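Local atomic coordinates of uncharacterized protein (Staphylococcus aureus subsp. aureus Mu50, PDB entry 4QPV), a protein that is of unknown function but belongs to the DUF1672 family and adopts a fold built from a repeated kinked helix followed by three beta strands. Residues 89-94 and 168-173; 175-180 and 219-224; 65-70 and 81-86; 94-99 and 119-124. All blocks are in the same frame, centred on the assembly; numbering follows the deposited sequence.

Interaction 1 of 4, residues 89-94 and 168-173; sequences DIVFNA and SGFRNE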
# COMPACT_ATOMS: atom_id res chain seq x y z
N ASP A 89 -14.76 2.66 -5.00
CA ASP A 89 -13.70 3.64 -4.69
C ASP A 89 -12.83 3.24 -3.49
O ASP A 89 -12.07 4.07 -3.01
CB ASP A 89 -14.25 5.06 -4.52
CG ASP A 89 -14.56 5.74 -5.83
OD1 ASP A 89 -13.94 5.38 -6.86
OD2 ASP A 89 -15.42 6.66 -5.84
N ILE A 90 -12.94 1.97 -3.02
CA ILE A 90 -12.03 1.45 -1.98
C ILE A 90 -10.81 0.92 -2.77
O ILE A 90 -10.95 -0.04 -3.54
CB ILE A 90 -12.71 0.39 -1.07
CG1 ILE A 90 -13.87 1.05 -0.25
CG2 ILE A 90 -11.67 -0.33 -0.15
CD1 ILE A 90 -14.89 0.12 0.20
N VAL A 91 -9.66 1.57 -2.60
CA VAL A 91 -8.46 1.25 -3.38
C VAL A 91 -7.29 0.88 -2.47
O VAL A 91 -6.90 1.66 -1.60
CB VAL A 91 -8.06 2.41 -4.34
CG1 VAL A 91 -6.82 2.05 -5.18
CG2 VAL A 91 -9.24 2.84 -5.23
N PHE A 92 -6.71 -0.31 -2.69
CA PHE A 92 -5.53 -0.77 -1.94
C PHE A 92 -4.88 -1.93 -2.65
O PHE A 92 -5.46 -2.54 -3.56
CB PHE A 92 -5.90 -1.20 -0.48
CG PHE A 92 -6.84 -2.39 -0.37
CD1 PHE A 92 -6.36 -3.70 -0.46
CD2 PHE A 92 -8.22 -2.20 -0.24
CE1 PHE A 92 -7.25 -4.79 -0.40
CE2 PHE A 92 -9.09 -3.29 -0.13
CZ PHE A 92 -8.60 -4.58 -0.20
N ASN A 93 -3.65 -2.21 -2.21
CA ASN A 93 -2.89 -3.40 -2.58
C ASN A 93 -2.60 -4.15 -1.31
O ASN A 93 -2.34 -3.53 -0.27
CB ASN A 93 -1.62 -3.07 -3.34
CG ASN A 93 -1.90 -2.76 -4.78
OD1 ASN A 93 -2.56 -1.77 -5.11
ND2 ASN A 93 -1.45 -3.63 -5.67
N ALA A 94 -2.70 -5.47 -1.36
CA ALA A 94 -2.49 -6.30 -0.18
C ALA A 94 -1.97 -7.64 -0.63
O ALA A 94 -1.92 -7.90 -1.84
CB ALA A 94 -3.82 -6.48 0.56
N SER A 168 0.97 -2.85 1.34
CA SER A 168 0.73 -2.18 2.63
C SER A 168 -0.64 -1.52 2.75
O SER A 168 -1.01 -1.05 3.83
CB SER A 168 1.79 -1.10 2.85
OG SER A 168 1.76 -0.16 1.78
N GLY A 169 -1.35 -1.44 1.64
CA GLY A 169 -2.65 -0.78 1.58
C GLY A 169 -2.69 0.15 0.39
O GLY A 169 -2.07 -0.15 -0.65
N PHE A 170 -3.40 1.29 0.51
CA PHE A 170 -3.46 2.26 -0.59
C PHE A 170 -2.06 2.76 -0.90
O PHE A 170 -1.33 3.16 0.01
CB PHE A 170 -4.40 3.47 -0.31
CG PHE A 170 -4.34 4.44 -1.48
CD1 PHE A 170 -5.07 4.20 -2.64
CD2 PHE A 170 -3.46 5.52 -1.46
CE1 PHE A 170 -4.93 5.03 -3.76
CE2 PHE A 170 -3.34 6.36 -2.57
CZ PHE A 170 -4.08 6.11 -3.71
N ARG A 171 -1.70 2.74 -2.19
CA ARG A 171 -0.39 3.17 -2.62
C ARG A 171 -0.38 3.52 -4.08
O ARG A 171 -0.97 2.81 -4.90
CB ARG A 171 0.64 2.02 -2.36
CG ARG A 171 2.08 2.33 -2.80
CD ARG A 171 3.02 1.15 -2.56
NE ARG A 171 3.18 0.79 -1.14
CZ ARG A 171 4.19 1.20 -0.38
NH1 ARG A 171 5.10 2.03 -0.87
NH2 ARG A 171 4.28 0.80 0.88
N ASN A 172 0.34 4.61 -4.42
CA ASN A 172 0.58 4.95 -5.82
C ASN A 172 2.11 5.10 -5.97
O ASN A 172 2.87 4.71 -5.07
CB ASN A 172 -0.24 6.17 -6.29
CG ASN A 172 0.02 7.43 -5.51
OD1 ASN A 172 1.14 7.68 -5.04
ND2 ASN A 172 -1.02 8.23 -5.32
N GLU A 173 2.55 5.59 -7.12
CA GLU A 173 3.98 5.75 -7.40
C GLU A 173 4.70 6.60 -6.35
O GLU A 173 5.88 6.37 -6.08
CB GLU A 173 4.17 6.42 -8.78
CG GLU A 173 3.67 5.62 -9.97
CD GLU A 173 3.45 6.46 -11.20
OE1 GLU A 173 2.49 7.26 -11.21
OE2 GLU A 173 4.24 6.34 -12.16

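Interaction 2 of 4, residues 175-180 and 219-224; sequences YYLTAI and PYVVTT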
# COMPACT_ATOMS: atom_id res chain seq x y z
N TYR A 175 3.33 7.78 -2.95
CA TYR A 175 3.12 7.66 -1.51
C TYR A 175 2.25 6.48 -1.18
O TYR A 175 1.61 5.88 -2.06
CB TYR A 175 2.50 8.96 -0.90
CG TYR A 175 1.10 9.29 -1.39
CD1 TYR A 175 -0.02 8.70 -0.81
CD2 TYR A 175 0.90 10.25 -2.37
CE1 TYR A 175 -1.31 9.03 -1.23
CE2 TYR A 175 -0.39 10.61 -2.78
CZ TYR A 175 -1.49 9.97 -2.22
OH TYR A 175 -2.76 10.29 -2.65
N TYR A 176 2.21 6.15 0.12
CA TYR A 176 1.31 5.13 0.62
C TYR A 176 0.60 5.71 1.85
O TYR A 176 1.09 6.67 2.48
CB TYR A 176 2.03 3.80 0.91
CG TYR A 176 3.02 3.89 2.04
CD1 TYR A 176 4.31 4.36 1.83
CD2 TYR A 176 2.67 3.50 3.34
CE1 TYR A 176 5.22 4.46 2.88
CE2 TYR A 176 3.57 3.59 4.39
CZ TYR A 176 4.86 4.06 4.15
OH TYR A 176 5.76 4.16 5.19
N LEU A 177 -0.59 5.15 2.14
CA LEU A 177 -1.45 5.59 3.24
C LEU A 177 -1.58 4.43 4.25
O LEU A 177 -1.71 3.28 3.83
CB LEU A 177 -2.82 5.99 2.61
CG LEU A 177 -3.97 6.48 3.50
CD1 LEU A 177 -3.77 7.89 3.91
CD2 LEU A 177 -5.26 6.47 2.71
N THR A 178 -1.50 4.73 5.55
CA THR A 178 -1.59 3.74 6.62
C THR A 178 -2.80 4.06 7.51
O THR A 178 -2.95 5.21 7.92
CB THR A 178 -0.27 3.70 7.44
OG1 THR A 178 0.84 3.52 6.54
CG2 THR A 178 -0.25 2.59 8.51
N ALA A 179 -3.60 3.04 7.82
CA ALA A 179 -4.79 3.07 8.66
C ALA A 179 -4.58 2.26 9.94
O ALA A 179 -3.65 1.46 10.03
CB ALA A 179 -5.98 2.51 7.90
N ILE A 180 -5.48 2.45 10.91
CA ILE A 180 -5.44 1.75 12.18
C ILE A 180 -6.02 0.33 11.99
O ILE A 180 -7.12 0.19 11.44
CB ILE A 180 -6.19 2.56 13.27
CG1 ILE A 180 -5.47 3.91 13.60
CG2 ILE A 180 -6.52 1.74 14.54
CD1 ILE A 180 -3.99 3.83 14.08
N PRO A 219 -5.11 9.14 9.71
CA PRO A 219 -4.26 8.30 8.84
C PRO A 219 -2.96 9.03 8.46
O PRO A 219 -2.90 10.26 8.47
CB PRO A 219 -5.13 8.08 7.59
CG PRO A 219 -6.51 8.41 8.00
CD PRO A 219 -6.40 9.44 9.07
N TYR A 220 -1.92 8.25 8.16
CA TYR A 220 -0.62 8.77 7.79
C TYR A 220 -0.37 8.60 6.30
O TYR A 220 -0.55 7.50 5.77
CB TYR A 220 0.50 8.05 8.57
CG TYR A 220 0.58 8.42 10.03
CD1 TYR A 220 -0.26 7.84 10.97
CD2 TYR A 220 1.56 9.30 10.48
CE1 TYR A 220 -0.19 8.19 12.32
CE2 TYR A 220 1.64 9.65 11.83
CZ TYR A 220 0.77 9.09 12.75
OH TYR A 220 0.88 9.43 14.08
N VAL A 221 0.07 9.68 5.64
CA VAL A 221 0.52 9.67 4.25
C VAL A 221 2.06 9.80 4.29
O VAL A 221 2.56 10.76 4.87
CB VAL A 221 -0.11 10.80 3.40
CG1 VAL A 221 0.52 10.84 2.00
CG2 VAL A 221 -1.62 10.64 3.30
N VAL A 222 2.80 8.84 3.72
CA VAL A 222 4.27 8.90 3.68
C VAL A 222 4.72 8.79 2.22
O VAL A 222 4.37 7.82 1.55
CB VAL A 222 4.94 7.80 4.57
CG1 VAL A 222 6.46 7.94 4.56
CG2 VAL A 222 4.43 7.84 6.02
N THR A 223 5.49 9.77 1.72
CA THR A 223 5.97 9.70 0.34
C THR A 223 7.11 8.67 0.19
O THR A 223 7.77 8.32 1.18
CB THR A 223 6.39 11.08 -0.24
OG1 THR A 223 7.62 11.52 0.35
CG2 THR A 223 5.26 12.14 -0.15
N THR A 224 7.31 8.18 -1.04
CA THR A 224 8.35 7.20 -1.41
C THR A 224 9.02 7.78 -2.64
O THR A 224 8.71 7.41 -3.77
CB THR A 224 7.75 5.79 -1.66
OG1 THR A 224 6.80 5.86 -2.73
CG2 THR A 224 7.10 5.18 -0.39

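Interaction 3 of 4, residues 65-70 and 81-86; sequences LKVKAT and VFVHCD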
# COMPACT_ATOMS: atom_id res chain seq x y z
N LEU A 65 -15.12 -7.64 -0.63
CA LEU A 65 -14.56 -6.82 -1.69
C LEU A 65 -14.07 -7.63 -2.88
O LEU A 65 -13.52 -8.73 -2.72
CB LEU A 65 -13.39 -5.99 -1.15
CG LEU A 65 -13.78 -4.88 -0.16
CD1 LEU A 65 -12.57 -4.43 0.65
CD2 LEU A 65 -14.45 -3.70 -0.87
N LYS A 66 -14.26 -7.07 -4.08
CA LYS A 66 -13.80 -7.65 -5.33
C LYS A 66 -12.36 -7.17 -5.59
O LYS A 66 -12.11 -5.97 -5.69
CB LYS A 66 -14.74 -7.25 -6.49
CG LYS A 66 -14.54 -8.07 -7.77
CD LYS A 66 -15.16 -7.41 -9.01
CE LYS A 66 -16.67 -7.48 -9.07
NZ LYS A 66 -17.23 -6.68 -10.19
N VAL A 67 -11.41 -8.11 -5.64
CA VAL A 67 -10.00 -7.77 -5.87
C VAL A 67 -9.52 -8.54 -7.10
O VAL A 67 -10.19 -9.49 -7.53
CB VAL A 67 -9.07 -8.02 -4.62
CG1 VAL A 67 -9.64 -7.37 -3.37
CG2 VAL A 67 -8.85 -9.53 -4.37
N LYS A 68 -8.37 -8.14 -7.63
CA LYS A 68 -7.73 -8.80 -8.77
C LYS A 68 -6.27 -9.16 -8.39
O LYS A 68 -5.52 -8.28 -7.98
CB LYS A 68 -7.77 -7.87 -10.00
CG LYS A 68 -7.24 -8.51 -11.29
CD LYS A 68 -8.30 -9.35 -12.00
CE LYS A 68 -7.78 -9.98 -13.27
NZ LYS A 68 -8.68 -11.09 -13.71
N ALA A 69 -5.87 -10.44 -8.58
CA ALA A 69 -4.49 -10.84 -8.32
C ALA A 69 -3.52 -10.10 -9.26
O ALA A 69 -3.81 -9.94 -10.45
CB ALA A 69 -4.33 -12.35 -8.52
N THR A 70 -2.42 -9.61 -8.72
CA THR A 70 -1.40 -8.93 -9.53
C THR A 70 -0.11 -9.73 -9.58
O THR A 70 0.72 -9.50 -10.45
CB THR A 70 -1.09 -7.54 -8.94
OG1 THR A 70 -0.56 -7.74 -7.63
CG2 THR A 70 -2.30 -6.63 -8.92
N VAL A 81 -0.20 -14.39 -2.63
CA VAL A 81 -0.93 -13.70 -3.70
C VAL A 81 -1.02 -12.22 -3.36
O VAL A 81 -1.56 -11.88 -2.31
CB VAL A 81 -2.36 -14.25 -3.94
CG1 VAL A 81 -2.97 -13.69 -5.23
CG2 VAL A 81 -2.39 -15.76 -3.94
N PHE A 82 -0.54 -11.37 -4.27
CA PHE A 82 -0.63 -9.92 -4.15
C PHE A 82 -1.90 -9.56 -4.91
O PHE A 82 -2.14 -10.15 -5.98
CB PHE A 82 0.61 -9.26 -4.76
CG PHE A 82 1.83 -9.38 -3.87
CD1 PHE A 82 2.49 -10.60 -3.73
CD2 PHE A 82 2.32 -8.28 -3.18
CE1 PHE A 82 3.60 -10.72 -2.89
CE2 PHE A 82 3.43 -8.40 -2.34
CZ PHE A 82 4.07 -9.61 -2.21
N VAL A 83 -2.72 -8.67 -4.36
CA VAL A 83 -3.98 -8.28 -4.98
C VAL A 83 -4.10 -6.75 -5.03
O VAL A 83 -3.53 -6.05 -4.21
CB VAL A 83 -5.22 -8.90 -4.27
CG1 VAL A 83 -5.18 -10.44 -4.27
CG2 VAL A 83 -5.42 -8.35 -2.85
N HIS A 84 -4.88 -6.25 -6.00
CA HIS A 84 -5.24 -4.85 -6.10
C HIS A 84 -6.75 -4.76 -6.02
O HIS A 84 -7.46 -5.54 -6.67
CB HIS A 84 -4.70 -4.17 -7.38
CG HIS A 84 -5.07 -2.71 -7.49
ND1 HIS A 84 -4.49 -1.76 -6.67
CD2 HIS A 84 -5.97 -2.10 -8.30
CE1 HIS A 84 -5.03 -0.60 -7.02
NE2 HIS A 84 -5.92 -0.75 -8.00
N CYS A 85 -7.23 -3.84 -5.21
CA CYS A 85 -8.64 -3.57 -5.05
C CYS A 85 -8.94 -2.17 -5.55
O CYS A 85 -8.20 -1.24 -5.24
CB CYS A 85 -9.04 -3.72 -3.58
SG CYS A 85 -10.82 -3.47 -3.28
N ASP A 86 -10.03 -2.05 -6.32
CA ASP A 86 -10.58 -0.76 -6.77
C ASP A 86 -12.07 -1.04 -6.91
O ASP A 86 -12.58 -1.27 -8.01
CB ASP A 86 -9.90 -0.20 -8.04
CG ASP A 86 -10.33 1.23 -8.39
OD1 ASP A 86 -11.35 1.70 -7.84
OD2 ASP A 86 -9.63 1.88 -9.20
O HOH W 1 -11.25 -4.38 -7.61

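Interaction 4 of 4, residues 94-99 and 119-124; sequences ASIPFD and STLVGT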
# COMPACT_ATOMS: atom_id res chain seq x y z
N ALA A 94 -2.70 -5.47 -1.36
CA ALA A 94 -2.49 -6.30 -0.18
C ALA A 94 -1.97 -7.64 -0.63
O ALA A 94 -1.92 -7.90 -1.84
CB ALA A 94 -3.82 -6.48 0.56
N SER A 95 -1.57 -8.49 0.32
CA SER A 95 -1.15 -9.85 -0.01
C SER A 95 -1.59 -10.81 1.06
O SER A 95 -1.79 -10.42 2.23
CB SER A 95 0.36 -9.94 -0.25
OG SER A 95 1.08 -9.94 0.97
N ILE A 96 -1.75 -12.07 0.67
CA ILE A 96 -2.17 -13.13 1.57
C ILE A 96 -1.30 -14.36 1.35
O ILE A 96 -1.17 -14.79 0.19
CB ILE A 96 -3.70 -13.44 1.42
CG1 ILE A 96 -4.18 -14.52 2.42
CG2 ILE A 96 -4.11 -13.79 -0.02
CD1 ILE A 96 -4.28 -14.07 3.87
N PRO A 97 -0.72 -14.98 2.41
CA PRO A 97 0.03 -16.22 2.17
C PRO A 97 -0.91 -17.42 2.18
O PRO A 97 -1.96 -17.38 2.84
CB PRO A 97 1.01 -16.25 3.35
CG PRO A 97 0.26 -15.59 4.47
CD PRO A 97 -0.73 -14.63 3.85
N PHE A 98 -0.53 -18.49 1.48
CA PHE A 98 -1.29 -19.74 1.51
C PHE A 98 -0.37 -20.93 1.58
O PHE A 98 0.74 -20.86 1.04
CB PHE A 98 -2.12 -19.90 0.22
CG PHE A 98 -3.30 -19.00 -0.00
CD1 PHE A 98 -4.33 -18.93 0.94
CD2 PHE A 98 -3.48 -18.36 -1.22
CE1 PHE A 98 -5.46 -18.15 0.70
CE2 PHE A 98 -4.65 -17.64 -1.48
CZ PHE A 98 -5.64 -17.55 -0.52
N ASP A 99 -0.85 -22.06 2.11
CA ASP A 99 -0.12 -23.32 2.02
C ASP A 99 -0.36 -23.86 0.61
O ASP A 99 -1.33 -23.45 -0.03
CB ASP A 99 -0.60 -24.34 3.08
CG ASP A 99 -0.33 -23.93 4.51
OD1 ASP A 99 0.67 -23.22 4.75
OD2 ASP A 99 -1.12 -24.32 5.39
N SER A 119 -5.45 -8.87 12.00
CA SER A 119 -5.65 -7.47 12.38
C SER A 119 -4.86 -6.55 11.43
O SER A 119 -5.39 -5.53 10.98
CB SER A 119 -5.24 -7.24 13.83
OG SER A 119 -6.31 -7.50 14.71
N THR A 120 -3.61 -6.94 11.09
CA THR A 120 -2.74 -6.16 10.20
C THR A 120 -3.38 -6.10 8.80
O THR A 120 -3.44 -5.02 8.21
CB THR A 120 -1.31 -6.73 10.19
OG1 THR A 120 -0.79 -6.65 11.52
CG2 THR A 120 -0.37 -5.97 9.24
N LEU A 121 -3.88 -7.24 8.30
CA LEU A 121 -4.55 -7.28 7.00
C LEU A 121 -5.79 -6.41 7.01
O LEU A 121 -6.02 -5.69 6.05
CB LEU A 121 -4.90 -8.74 6.62
CG LEU A 121 -5.48 -8.91 5.23
CD1 LEU A 121 -4.47 -8.47 4.13
CD2 LEU A 121 -5.92 -10.34 5.02
N VAL A 122 -6.57 -6.45 8.10
CA VAL A 122 -7.74 -5.57 8.24
C VAL A 122 -7.28 -4.10 8.07
O VAL A 122 -7.90 -3.36 7.31
CB VAL A 122 -8.51 -5.80 9.56
CG1 VAL A 122 -9.49 -4.67 9.84
CG2 VAL A 122 -9.25 -7.14 9.53
N GLY A 123 -6.19 -3.71 8.74
CA GLY A 123 -5.63 -2.35 8.65
C GLY A 123 -5.22 -1.99 7.24
O GLY A 123 -5.44 -0.86 6.79
N THR A 124 -4.66 -2.96 6.50
CA THR A 124 -4.25 -2.80 5.10
C THR A 124 -5.50 -2.53 4.23
O THR A 124 -5.49 -1.63 3.39
CB THR A 124 -3.46 -4.05 4.68
OG1 THR A 124 -2.19 -3.98 5.32
CG2 THR A 124 -3.28 -4.15 3.19

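Interaction 1 of 4, residues 89-94 and 168-173
N93 N donates to G169 O over 3.0 Å, a nearly straight bond (167° at the hydrogen). Its approach to the carbonyl is unusual: the donor stands above the C=O plane, well off either lone pair. G169 has a phi of 132°, where a CB would press on the carbonyl O of S168, which by itself calls for glycine. F92, one residue before N93, rests its CB against this backbone, 3.6 Å from G169 C. N93 and G169 form a single antiparallel bridge, a hydrogen-bonded pair, through which the loop between helix 159-165 and strand 175-178 is stitched to strand 90-98, an outer strand of a three-stranded antiparallel sheet. F170 then swings its ring across V91: with CG anti to its own backbone N (chi1 177°), CD1 comes within 3.8 Å of V91 CG1. The same ring turns an edge to V91 O, 3.3 Å from F170 CD1; that buried carbonyl has no hydrogen-bond partner in the model. F170 also stacks on Y131, and F170 N donates to S127 OG, on helix 116-133. Further out, R171 folds back so that NH2 donates to S168 OG at 2.8 Å, tying the loop to itself.

Interaction 2 of 4, residues 175-180 and 219-224
Y176 and V222 face each other as a hydrogen-bonded antiparallel pair, with Y176 N to V222 O at 3.1 Å and V222 N to Y176 O at 3.0 Å. The second of these runs nearly along the C=O axis. Two residues on, T178 and Y220 repeat the pattern, and here both donors lie in the carbonyl planes; T178 N reaches Y220 O at 2.9 Å. Between them the L177–V221 pair has no such bonds, but L177 CA makes a CA-H...O contact with Y220 O.

On one face of the sheet the Y176 ring lies alongside V222, the two side chains pointing the same way, with CE1 3.8 Å from V222 CB. T224 closes in at the edge of that ring, putting CG2 3.7 Å from CD1. Y176 CG sits between its backbone N and carbonyl carbon (chi1 66°), which holds the ring over the neighbouring strand. On the other face are Y175, L177, V221 and T223; P219, just before the strand, touches L177 CD1 with its CB. V221 splits its methyls between two neighbours: CG1 meets Y175 CD1 at 3.6 Å and CG2 meets L177 CD1 at 3.5 Å.

Outside this shell, helix 135-147 covers Y175 and V221, and takes the Y175 hydroxyl on L138 O. Helix 116-133 packs on L177 and P219, while S127 OG bonds to L177 O. Beyond V221, S261 and N259 continue the backbone bonding, for strand 220-227 runs parallel to 259-265 on its far side. Strand 175-178 is thus one antiparallel neighbour of a central strand in a mixed beta sheet packed against helices.

Interaction 3 of 4, residues 65-70 and 81-86
V67 meets two residues of the opposite strand with its two methyls. CG1, anti to the carbonyl carbon (chi1 -51°), lies 3.7 Å from C85 CB, whereas CG2, held between backbone N and carbonyl carbon, presses on V83 CB at 3.7 Å; the valines V67 and V83 come together at a slant. A69 continues this apolar face, its CB 3.8 Å from V81 CG1 in one of the two conformers modelled for V81. At the other end C85 SG lies alongside K66 O and towards L65 CB.

T70 works differently. Its OG1 occupies the position between N and carbonyl carbon (chi1 62°) and passes near F82 CB, its hydroxyl being bonded to M163 O; this leaves CG2 to lie 3.8 Å from H84 CB on the face shared by K68 and H84. The backbone is fastened by K68 N to H84 O and H84 N to K68 O, both 2.9 Å, then by T70 N to F82 O at 2.8 Å. At K66 and D86 a water takes over, donating to K66 O and accepting from D86 N.

These strands, 67-75 and 78-87, form a beta hairpin. Helix 48-63 packs over the valine face, with F59 on V67 and V83, A52 on A69 and I51 on V81. Strand 90-98 pairs with the other edge of 78-87, making 78-87 the middle strand of three.

Interaction 4 of 4, residues 94-99 and 119-124
Helix-on-sheet packing joins helix 116-133 to strand 90-98, the last strand of a three-stranded antiparallel sheet. Within the contact, strand 94-98 and helix 119-124 run nearly antiparallel, at 155° between their directions, their axes 9.2 Å apart at closest. A94 makes the tightest meeting: its CB points at the helix and touches T124 CG2 at 3.6 Å. That methyl is the branch of T124 lying anti to the backbone N, whereas OG1 lies beside the N.

One turn earlier on the helix, L121 also points to the strand. With CG anti to its backbone N (chi1 -175°), the side chain extends outward from the helix so that CD1 comes 4.1 Å from A94 CB and 3.8 Å from S95 O. Its second methyl, CD2, is 4.2 Å from I96 CD1, a looser touch that applies to one of the two conformers modelled for I96. Helix 48-63 fills in beside this cluster: F58 lies against both I96 and L121, F63 against L121, and F59 against A94.

S95 CB points away from helix 119-124, and the S95 hydroxyl is bonded to E80 and N167. No hydrogen bond crosses between the segments, and the buried surface is modest, 154 Å². Between the segments the contact is therefore apolar in the main, methyl groups of A94, L121, T124 and I96 against one another and one carbonyl oxygen, with no directional bond.

In the fold
Strand 90-98 carries much of the connection. Interactions 1 and 4 share A94, and T124 from interaction 4 packs on the loop of interaction 1, with G169 N 3.7 Å from T124 CG2. Interaction 3 supplies the strand next door: V83 N lies 2.8 Å from A94 O, so hairpin and outer strand belong to one sheet. The loop 168-173 reaches the other sheet as well, since F170 O is 3.0 Å from L177 N in interaction 2. Interactions 2 and 3 do not touch, their centres about 19 Å apart and nearest atoms about 11 Å; loop 168-173 of interaction 1 joins the three-stranded sheet to strand 175-178 of the other. Interaction 2 meets interaction 4 where A179 CB approaches G123 O.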